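Local coordinates for protein trans-4-hydroxy-L-proline dehydratase (PDB 6VXC) that uses a glycyl radical to dehydrate trans-4-hydroxy-L-proline to (S)-1-pyrroline-5-carboxylate during anaerobic hydroxyproline degradation, at residues K352-Y357 with L663-H668. Sequence-based numbering, arbitrary orientation.
Sequences KESSTY and LPTTCH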
loop_
_atom_site.group_PDB
_atom_site.type_symbol
_atom_site.label_atom_id
_atom_site.label_comp_id
_atom_site.label_asym_id
_atom_site.label_seq_id
_atom_site.Cartn_x
_atom_site.Cartn_y
_atom_site.Cartn_z
ATOM N N LYS A 352 -7.479 11.669 -2.592
ATOM C CA LYS A 352 -6.406 12.432 -3.225
ATOM C C LYS A 352 -5.060 11.750 -3.029
ATOM O O LYS A 352 -4.204 11.773 -3.923
ATOM C CB LYS A 352 -6.374 13.853 -2.644
ATOM C CG LYS A 352 -7.626 14.693 -2.905
ATOM C CD LYS A 352 -7.464 16.112 -2.338
ATOM C CE LYS A 352 -8.457 17.083 -2.951
ATOM N NZ LYS A 352 -7.960 18.487 -2.892
ATOM N N GLU A 353 -4.855 11.127 -1.869
ATOM C CA GLU A 353 -3.572 10.503 -1.603
ATOM C C GLU A 353 -3.493 9.080 -2.141
ATOM O O GLU A 353 -2.389 8.545 -2.262
ATOM C CB GLU A 353 -3.254 10.505 -0.099
ATOM C CG GLU A 353 -4.200 9.667 0.772
ATOM C CD GLU A 353 -3.956 9.869 2.275
ATOM O OE1 GLU A 353 -2.786 9.866 2.692
ATOM O OE2 GLU A 353 -4.929 10.033 3.048
ATOM N N SER A 354 -4.631 8.460 -2.488
ATOM C CA SER A 354 -4.639 7.093 -2.993
ATOM C C SER A 354 -5.724 6.987 -4.072
ATOM O O SER A 354 -6.704 6.272 -3.940
ATOM C CB SER A 354 -4.876 6.089 -1.862
ATOM O OG SER A 354 -4.778 4.750 -2.325
ATOM N N SER A 355 -5.520 7.674 -5.197
ATOM C CA SER A 355 -6.593 7.873 -6.172
ATOM C C SER A 355 -6.604 6.714 -7.177
ATOM O O SER A 355 -6.195 6.840 -8.332
ATOM C CB SER A 355 -6.426 9.232 -6.847
ATOM O OG SER A 355 -7.554 9.559 -7.637
ATOM N N THR A 356 -7.134 5.572 -6.730
ATOM C CA THR A 356 -7.097 4.345 -7.518
ATOM C C THR A 356 -8.169 3.394 -7.014
ATOM O O THR A 356 -8.568 3.455 -5.849
ATOM C CB THR A 356 -5.724 3.663 -7.423
ATOM O OG1 THR A 356 -5.734 2.452 -8.190
ATOM C CG2 THR A 356 -5.407 3.301 -5.966
ATOM N N TYR A 357 -8.620 2.503 -7.902
ATOM C CA TYR A 357 -9.421 1.351 -7.490
ATOM C C TYR A 357 -8.573 0.236 -6.882
ATOM O O TYR A 357 -9.119 -0.640 -6.207
ATOM C CB TYR A 357 -10.201 0.757 -8.679
ATOM C CG TYR A 357 -11.305 1.602 -9.286
ATOM C CD1 TYR A 357 -12.540 1.747 -8.656
ATOM C CD2 TYR A 357 -11.120 2.234 -10.507
ATOM C CE1 TYR A 357 -13.560 2.526 -9.233
ATOM C CE2 TYR A 357 -12.116 3.004 -11.096
ATOM C CZ TYR A 357 -13.337 3.154 -10.455
ATOM O OH TYR A 357 -14.317 3.919 -11.051
ATOM N N LEU A 663 7.728 7.301 0.072
ATOM C CA LEU A 663 6.873 6.969 -1.060
ATOM C C LEU A 663 5.707 7.952 -1.099
ATOM O O LEU A 663 5.376 8.563 -0.079
ATOM C CB LEU A 663 6.369 5.515 -0.988
ATOM C CG LEU A 663 5.528 4.833 0.111
ATOM C CD1 LEU A 663 6.150 4.997 1.473
ATOM C CD2 LEU A 663 4.068 5.220 0.116
ATOM N N PRO A 664 5.099 8.166 -2.277
ATOM C CA PRO A 664 4.045 9.186 -2.394
ATOM C C PRO A 664 2.654 8.661 -2.754
ATOM O O PRO A 664 1.670 9.376 -2.552
ATOM C CB PRO A 664 4.576 10.060 -3.533
ATOM C CG PRO A 664 5.173 8.997 -4.488
ATOM C CD PRO A 664 5.706 7.875 -3.592
ATOM N N THR A 665 2.554 7.459 -3.331
ATOM C CA THR A 665 1.355 7.032 -4.059
ATOM C C THR A 665 0.890 8.168 -4.980
ATOM O O THR A 665 1.620 8.523 -5.906
ATOM C CB THR A 665 0.256 6.553 -3.096
ATOM O OG1 THR A 665 0.812 5.605 -2.171
ATOM C CG2 THR A 665 -0.880 5.886 -3.870
ATOM N N THR A 666 -0.295 8.752 -4.778
ATOM C CA THR A 666 -0.673 9.936 -5.554
ATOM C C THR A 666 -0.607 11.216 -4.722
ATOM O O THR A 666 -1.061 12.271 -5.179
ATOM C CB THR A 666 -2.066 9.791 -6.195
ATOM O OG1 THR A 666 -3.057 9.533 -5.201
ATOM C CG2 THR A 666 -2.097 8.663 -7.260
ATOM N N CYS A 667 -0.035 11.153 -3.521
ATOM C CA CYS A 667 -0.028 12.319 -2.654
ATOM C C CYS A 667 0.937 13.404 -3.119
ATOM O O CYS A 667 0.788 14.557 -2.690
ATOM C CB CYS A 667 0.307 11.913 -1.221
ATOM S SG CYS A 667 -0.178 13.135 -0.003
ATOM N N HIS A 668 1.913 13.075 -3.988
ATOM C CA HIS A 668 2.797 14.115 -4.518
ATOM C C HIS A 668 2.052 15.084 -5.424
ATOM O O HIS A 668 2.505 16.219 -5.586
ATOM C CB HIS A 668 4.004 13.515 -5.256
ATOM C CG HIS A 668 3.649 12.690 -6.455
ATOM N ND1 HIS A 668 2.863 11.562 -6.372
ATOM C CD2 HIS A 668 4.019 12.800 -7.754
ATOM C CE1 HIS A 668 2.730 11.035 -7.578
ATOM N NE2 HIS A 668 3.423 11.766 -8.434
#
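Thr666 and Glu353 bury the most surface where the C-terminal end of helix 348-353 meets a type II' beta turn, Pro664 to Cys667, that leads into helix 667-673, deep in the core of this glycyl radical enzyme. A helix end presents carbonyls no longer used by a following turn, and threonine suits the spot because its hydroxyl can both give and accept. Thr666 OG1 donates to Lys352 O at 2.8 Å, approaching from above the carbonyl plane, 44° out of it, and accepts Ser355 N-H, with Ser355 N 3.1 Å from Thr666 OG1. Its chi1 of 57° sets OG1 between its own backbone N and carbonyl carbon, facing the chain that leaves the helix. Beside it, Thr666 N donates to Glu353 O, a longer bond of 3.3 Å, so side chain and backbone of one residue bind successive carbonyls. Glutamate is long enough to pack its nonpolar CB on Cys667 while its extended chain carries the carboxylate away to Thr170, whose hydroxyl bonds OE1. Thr665 CB lies 3.4 Å from Glu353 O, its methyl CG2 covers Ser354 CA, and its hydroxyl bonds Tyr470. Its side chain also lies about 4 Å from that of Cys454, the probable radical cysteine, which probably places the contact beside the active site. The small Cys667 rests on the helix end in ordinary van der Waals contact, its CB and SG each 4.0 Å from Glu353 CB.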